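Local coordinates for glycoside transferase (Listeria monocytogenes, PDB 6R2M), which is an extracellular glycoside hydrolase that probably acts on exopolysaccharide, and may have transferase activity, at residues A[36-50]-A[79-91]. Numbering follows the deposited sequence.
Sequences LIVDYKNAQEPHYLA and NFITEDNFIKWEA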
loop_
_atom_site.group_PDB
_atom_site.type_symbol
_atom_site.label_atom_id
_atom_site.label_comp_id
_atom_site.label_asym_id
_atom_site.label_seq_id
_atom_site.Cartn_x
_atom_site.Cartn_y
_atom_site.Cartn_z
ATOM N N LEU A 36 -15.488 11.791 -2.398
ATOM C CA LEU A 36 -14.675 10.588 -2.285
ATOM C C LEU A 36 -13.673 10.525 -3.425
ATOM O O LEU A 36 -13.917 11.043 -4.521
ATOM C CB LEU A 36 -15.546 9.330 -2.269
ATOM C CG LEU A 36 -16.538 9.294 -1.099
ATOM C CD1 LEU A 36 -17.143 7.910 -0.922
ATOM C CD2 LEU A 36 -15.857 9.743 0.183
ATOM N N ILE A 37 -12.530 9.897 -3.142
ATOM C CA ILE A 37 -11.452 9.745 -4.118
ATOM C C ILE A 37 -11.728 8.523 -4.986
ATOM O O ILE A 37 -11.935 7.417 -4.473
ATOM C CB ILE A 37 -10.093 9.630 -3.402
ATOM C CG1 ILE A 37 -9.922 10.741 -2.356
ATOM C CG2 ILE A 37 -8.931 9.608 -4.416
ATOM C CD1 ILE A 37 -10.063 12.133 -2.899
ATOM N N VAL A 38 -11.710 8.719 -6.318
ATOM C CA VAL A 38 -12.038 7.680 -7.289
ATOM C C VAL A 38 -10.759 7.108 -7.898
ATOM O O VAL A 38 -9.696 7.737 -7.886
ATOM C CB VAL A 38 -12.984 8.245 -8.372
ATOM C CG1 VAL A 38 -12.207 9.113 -9.344
ATOM C CG2 VAL A 38 -13.719 7.115 -9.087
ATOM N N ASP A 39 -10.864 5.892 -8.449
ATOM C CA ASP A 39 -9.687 5.231 -9.005
ATOM C C ASP A 39 -9.276 5.817 -10.353
ATOM O O ASP A 39 -8.080 5.950 -10.626
ATOM C CB ASP A 39 -9.896 3.706 -9.095
ATOM C CG ASP A 39 -11.170 3.287 -9.844
ATOM O OD1 ASP A 39 -12.086 4.101 -10.069
ATOM O OD2 ASP A 39 -11.248 2.085 -10.189
ATOM N N TYR A 40 -10.244 6.146 -11.213
ATOM C CA TYR A 40 -9.981 6.815 -12.481
ATOM C C TYR A 40 -10.992 7.931 -12.675
ATOM O O TYR A 40 -12.169 7.768 -12.341
ATOM C CB TYR A 40 -10.097 5.869 -13.680
ATOM C CG TYR A 40 -9.197 4.658 -13.697
ATOM C CD1 TYR A 40 -7.930 4.702 -14.270
ATOM C CD2 TYR A 40 -9.632 3.453 -13.169
ATOM C CE1 TYR A 40 -7.134 3.569 -14.310
ATOM C CE2 TYR A 40 -8.847 2.327 -13.199
ATOM C CZ TYR A 40 -7.592 2.387 -13.762
ATOM O OH TYR A 40 -6.820 1.250 -13.788
ATOM N N LYS A 41 -10.548 9.035 -13.272
ATOM C CA LYS A 41 -11.473 10.101 -13.633
ATOM C C LYS A 41 -12.385 9.634 -14.761
ATOM O O LYS A 41 -11.935 8.992 -15.714
ATOM C CB LYS A 41 -10.698 11.349 -14.058
ATOM C CG LYS A 41 -11.560 12.606 -14.251
ATOM C CD LYS A 41 -10.691 13.744 -14.788
ATOM C CE LYS A 41 -11.390 15.099 -14.696
ATOM N NZ LYS A 41 -10.527 16.195 -15.240
ATOM N N ASN A 42 -13.673 9.962 -14.649
ATOM C CA ASN A 42 -14.657 9.637 -15.688
ATOM C C ASN A 42 -14.708 8.137 -15.965
ATOM O O ASN A 42 -14.862 7.698 -17.107
ATOM C CB ASN A 42 -14.374 10.411 -16.984
ATOM C CG ASN A 42 -14.487 11.911 -16.808
ATOM O OD1 ASN A 42 -15.307 12.397 -16.029
ATOM N ND2 ASN A 42 -13.650 12.662 -17.534
ATOM N N ALA A 43 -14.569 7.332 -14.918
ATOM C CA ALA A 43 -14.619 5.889 -15.108
ATOM C C ALA A 43 -16.049 5.436 -15.367
ATOM O O ALA A 43 -16.999 5.971 -14.789
ATOM C CB ALA A 43 -14.064 5.172 -13.882
ATOM N N GLN A 44 -16.198 4.440 -16.245
ATOM C CA GLN A 44 -17.503 3.817 -16.435
ATOM C C GLN A 44 -17.923 3.044 -15.189
ATOM O O GLN A 44 -19.108 3.023 -14.833
ATOM C CB GLN A 44 -17.479 2.873 -17.640
ATOM C CG GLN A 44 -16.620 3.316 -18.809
ATOM C CD GLN A 44 -16.318 2.165 -19.756
ATOM O OE1 GLN A 44 -15.321 1.458 -19.593
ATOM N NE2 GLN A 44 -17.185 1.964 -20.746
ATOM N N GLU A 45 -16.963 2.394 -14.523
ATOM C CA GLU A 45 -17.197 1.606 -13.315
ATOM C C GLU A 45 -16.296 2.163 -12.218
ATOM O O GLU A 45 -15.248 1.573 -11.906
ATOM C CB GLU A 45 -16.917 0.125 -13.557
ATOM C CG GLU A 45 -17.863 -0.820 -12.842
ATOM C CD GLU A 45 -17.568 -2.277 -13.148
ATOM O OE1 GLU A 45 -16.624 -2.547 -13.923
ATOM O OE2 GLU A 45 -18.272 -3.157 -12.609
ATOM N N PRO A 46 -16.663 3.297 -11.623
ATOM C CA PRO A 46 -15.796 3.920 -10.617
ATOM C C PRO A 46 -15.789 3.139 -9.317
ATOM O O PRO A 46 -16.792 2.545 -8.916
ATOM C CB PRO A 46 -16.425 5.300 -10.414
ATOM C CG PRO A 46 -17.868 5.088 -10.722
ATOM C CD PRO A 46 -17.917 4.046 -11.805
ATOM N N HIS A 47 -14.642 3.177 -8.641
ATOM C CA HIS A 47 -14.493 2.564 -7.329
ATOM C C HIS A 47 -13.902 3.583 -6.374
ATOM O O HIS A 47 -12.912 4.246 -6.707
ATOM C CB HIS A 47 -13.611 1.327 -7.395
ATOM C CG HIS A 47 -14.213 0.224 -8.196
ATOM N ND1 HIS A 47 -15.195 -0.606 -7.693
ATOM C CD2 HIS A 47 -13.996 -0.173 -9.471
ATOM C CE1 HIS A 47 -15.541 -1.480 -8.622
ATOM N NE2 HIS A 47 -14.828 -1.240 -9.711
ATOM N N TYR A 48 -14.513 3.702 -5.197
ATOM C CA TYR A 48 -14.095 4.634 -4.154
ATOM C C TYR A 48 -13.428 3.806 -3.061
ATOM O O TYR A 48 -14.079 3.342 -2.129
ATOM C CB TYR A 48 -15.285 5.433 -3.630
ATOM C CG TYR A 48 -16.111 5.996 -4.758
ATOM C CD1 TYR A 48 -15.642 7.060 -5.516
ATOM C CD2 TYR A 48 -17.335 5.436 -5.084
ATOM C CE1 TYR A 48 -16.392 7.567 -6.575
ATOM C CE2 TYR A 48 -18.090 5.934 -6.128
ATOM C CZ TYR A 48 -17.613 6.994 -6.868
ATOM O OH TYR A 48 -18.369 7.492 -7.909
ATOM N N LEU A 49 -12.109 3.647 -3.181
ATOM C CA LEU A 49 -11.361 2.608 -2.474
ATOM C C LEU A 49 -10.813 3.098 -1.136
ATOM O O LEU A 49 -10.324 4.225 -1.031
ATOM C CB LEU A 49 -10.186 2.130 -3.336
ATOM C CG LEU A 49 -10.560 1.574 -4.719
ATOM C CD1 LEU A 49 -9.317 1.443 -5.586
ATOM C CD2 LEU A 49 -11.216 0.217 -4.557
ATOM N N ALA A 50 -10.889 2.233 -0.111
ATOM C CA ALA A 50 -10.175 2.521 1.128
ATOM C C ALA A 50 -8.690 2.670 0.864
ATOM O O ALA A 50 -7.999 3.428 1.565
ATOM C CB ALA A 50 -10.434 1.422 2.171
ATOM N N ASN A 79 -18.182 7.459 5.418
ATOM C CA ASN A 79 -18.429 6.607 4.267
ATOM C C ASN A 79 -17.794 5.234 4.347
ATOM O O ASN A 79 -18.233 4.341 3.616
ATOM C CB ASN A 79 -17.946 7.283 2.971
ATOM C CG ASN A 79 -18.693 8.566 2.670
ATOM O OD1 ASN A 79 -19.772 8.540 2.078
ATOM N ND2 ASN A 79 -18.138 9.700 3.098
ATOM N N PHE A 80 -16.783 5.031 5.196
ATOM C CA PHE A 80 -16.041 3.776 5.192
ATOM C C PHE A 80 -16.140 3.003 6.496
ATOM O O PHE A 80 -16.194 1.766 6.468
ATOM C CB PHE A 80 -14.559 4.026 4.889
ATOM C CG PHE A 80 -14.278 4.484 3.480
ATOM C CD1 PHE A 80 -14.326 5.830 3.147
ATOM C CD2 PHE A 80 -13.943 3.568 2.491
ATOM C CE1 PHE A 80 -14.045 6.260 1.846
ATOM C CE2 PHE A 80 -13.668 3.995 1.184
ATOM C CZ PHE A 80 -13.720 5.337 0.872
ATOM N N ILE A 81 -16.166 3.676 7.641
ATOM C CA ILE A 81 -16.089 2.991 8.929
ATOM C C ILE A 81 -17.481 2.582 9.385
ATOM O O ILE A 81 -18.388 3.422 9.488
ATOM C CB ILE A 81 -15.405 3.869 9.983
ATOM C CG1 ILE A 81 -13.986 4.197 9.513
ATOM C CG2 ILE A 81 -15.366 3.118 11.311
ATOM C CD1 ILE A 81 -13.260 5.170 10.407
ATOM N N THR A 82 -17.650 1.295 9.670
ATOM C CA THR A 82 -18.931 0.797 10.153
ATOM C C THR A 82 -19.114 1.105 11.635
ATOM O O THR A 82 -18.195 1.542 12.331
ATOM C CB THR A 82 -19.051 -0.705 9.935
ATOM O OG1 THR A 82 -18.158 -1.394 10.825
ATOM C CG2 THR A 82 -18.749 -1.057 8.483
ATOM N N GLU A 83 -20.322 0.827 12.128
ATOM C CA GLU A 83 -20.590 1.069 13.539
ATOM C C GLU A 83 -19.807 0.128 14.447
ATOM O O GLU A 83 -19.605 0.456 15.620
ATOM C CB GLU A 83 -22.090 0.964 13.816
ATOM C CG GLU A 83 -22.658 -0.443 13.770
ATOM C CD GLU A 83 -24.173 -0.458 13.910
ATOM O OE1 GLU A 83 -24.725 0.450 14.571
ATOM O OE2 GLU A 83 -24.811 -1.381 13.357
ATOM N N ASP A 84 -19.345 -1.023 13.946
ATOM C CA ASP A 84 -18.446 -1.871 14.719
ATOM C C ASP A 84 -16.980 -1.713 14.309
ATOM O O ASP A 84 -16.175 -2.630 14.527
ATOM C CB ASP A 84 -18.887 -3.334 14.643
ATOM C CG ASP A 84 -19.395 -3.737 13.270
ATOM O OD1 ASP A 84 -19.757 -4.927 13.105
ATOM O OD2 ASP A 84 -19.448 -2.880 12.357
ATOM N N ASN A 85 -16.625 -0.566 13.712
ATOM C CA ASN A 85 -15.244 -0.120 13.576
ATOM C C ASN A 85 -14.468 -0.912 12.534
ATOM O O ASN A 85 -13.241 -0.994 12.606
ATOM C CB ASN A 85 -14.507 -0.159 14.916
ATOM C CG ASN A 85 -15.086 0.811 15.912
ATOM O OD1 ASN A 85 -15.027 2.022 15.714
ATOM N ND2 ASN A 85 -15.656 0.285 16.991
ATOM N N PHE A 86 -15.164 -1.486 11.556
ATOM C CA PHE A 86 -14.518 -2.038 10.374
ATOM C C PHE A 86 -14.409 -0.959 9.306
ATOM O O PHE A 86 -15.205 -0.014 9.271
ATOM C CB PHE A 86 -15.299 -3.231 9.814
ATOM C CG PHE A 86 -15.316 -4.431 10.723
ATOM C CD1 PHE A 86 -14.291 -5.362 10.691
ATOM C CD2 PHE A 86 -16.362 -4.615 11.614
ATOM C CE1 PHE A 86 -14.323 -6.472 11.540
ATOM C CE2 PHE A 86 -16.391 -5.703 12.472
ATOM C CZ PHE A 86 -15.369 -6.629 12.431
ATOM N N ILE A 87 -13.412 -1.093 8.440
ATOM C CA ILE A 87 -13.225 -0.181 7.310
ATOM C C ILE A 87 -13.618 -0.944 6.052
ATOM O O ILE A 87 -12.934 -1.897 5.663
ATOM C CB ILE A 87 -11.780 0.342 7.206
ATOM C CG1 ILE A 87 -11.372 1.129 8.452
ATOM C CG2 ILE A 87 -11.645 1.254 5.972
ATOM C CD1 ILE A 87 -9.900 1.550 8.455
ATOM N N LYS A 88 -14.732 -0.551 5.422
ATOM C CA LYS A 88 -15.105 -1.135 4.135
ATOM C C LYS A 88 -13.988 -0.938 3.115
ATOM O O LYS A 88 -13.429 0.153 3.005
ATOM C CB LYS A 88 -16.378 -0.477 3.609
ATOM C CG LYS A 88 -17.618 -0.721 4.419
ATOM C CD LYS A 88 -18.762 0.024 3.762
ATOM C CE LYS A 88 -20.083 -0.237 4.448
ATOM N NZ LYS A 88 -21.159 0.524 3.757
ATOM N N TRP A 89 -13.667 -1.986 2.345
ATOM C CA TRP A 89 -12.586 -1.823 1.368
ATOM C C TRP A 89 -12.988 -0.882 0.233
ATOM O O TRP A 89 -12.109 -0.324 -0.427
ATOM C CB TRP A 89 -12.116 -3.188 0.828
ATOM C CG TRP A 89 -13.045 -3.845 -0.147
ATOM C CD1 TRP A 89 -14.046 -4.735 0.139
ATOM C CD2 TRP A 89 -13.056 -3.677 -1.575
ATOM N NE1 TRP A 89 -14.674 -5.128 -1.025
ATOM C CE2 TRP A 89 -14.087 -4.491 -2.086
ATOM C CE3 TRP A 89 -12.287 -2.926 -2.472
ATOM C CZ2 TRP A 89 -14.382 -4.563 -3.452
ATOM C CZ3 TRP A 89 -12.581 -3.002 -3.830
ATOM C CH2 TRP A 89 -13.619 -3.811 -4.306
ATOM N N GLU A 90 -14.290 -0.677 0.005
ATOM C CA GLU A 90 -14.756 0.405 -0.861
ATOM C C GLU A 90 -16.082 0.921 -0.318
ATOM O O GLU A 90 -16.791 0.229 0.420
ATOM C CB GLU A 90 -14.871 -0.037 -2.331
ATOM C CG GLU A 90 -16.010 -0.991 -2.645
ATOM C CD GLU A 90 -16.116 -1.284 -4.139
ATOM O OE1 GLU A 90 -15.562 -0.495 -4.944
ATOM O OE2 GLU A 90 -16.745 -2.299 -4.500
ATOM N N ALA A 91 -16.409 2.163 -0.672
ATOM C CA ALA A 91 -17.518 2.870 -0.024
ATOM C C ALA A 91 -18.813 2.654 -0.802
ATOM O O ALA A 91 -19.293 3.530 -1.535
ATOM C CB ALA A 91 -17.189 4.352 0.106
HETATM O O HOH W 1 -16.750 2.125 -4.656
#
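L36 opens the contact by pushing its two methyls at the second loop: CD1 lies 3.7 Å from CB of A91, while CD2 reaches over the amide of N79, whose ND2 is itself hydrogen-bonded to O of H75 one helical turn back. Two helix-connecting loops meet here in this mainly alpha chain, about half helix: segment 36-50 leads into helix 50-62, segment 79-91 follows helix 66-79, and a single backbone bridge between L49 and E90 joins them. Within the first loop, H47 N donates to D39 OD1 from above the carboxylate plane, which ties down the base of the histidine. At H47 the junction becomes polar. H47 ND1 donates to the syn lone pair of E90 OE1, 2.8 Å away. Ring and carboxylate are nearly coplanar, only 18° apart. E90 gets there on an extended chain after a chi1 of 71° that sets CG between its backbone N and carbonyl carbon. Next, A91 N donates to Y48 O at 3.0 Å, and Y48 N reaches OE1 of E90 through a water, giving that oxygen a second donor. L49 sends CD2 to CZ3 of the W89 indole, 3.6 Å away. A50, first residue of its helix, tucks CB against I87 and the F80 ring, and A50 N meets O of W89 at 2.9 Å, nearly straight at 168°.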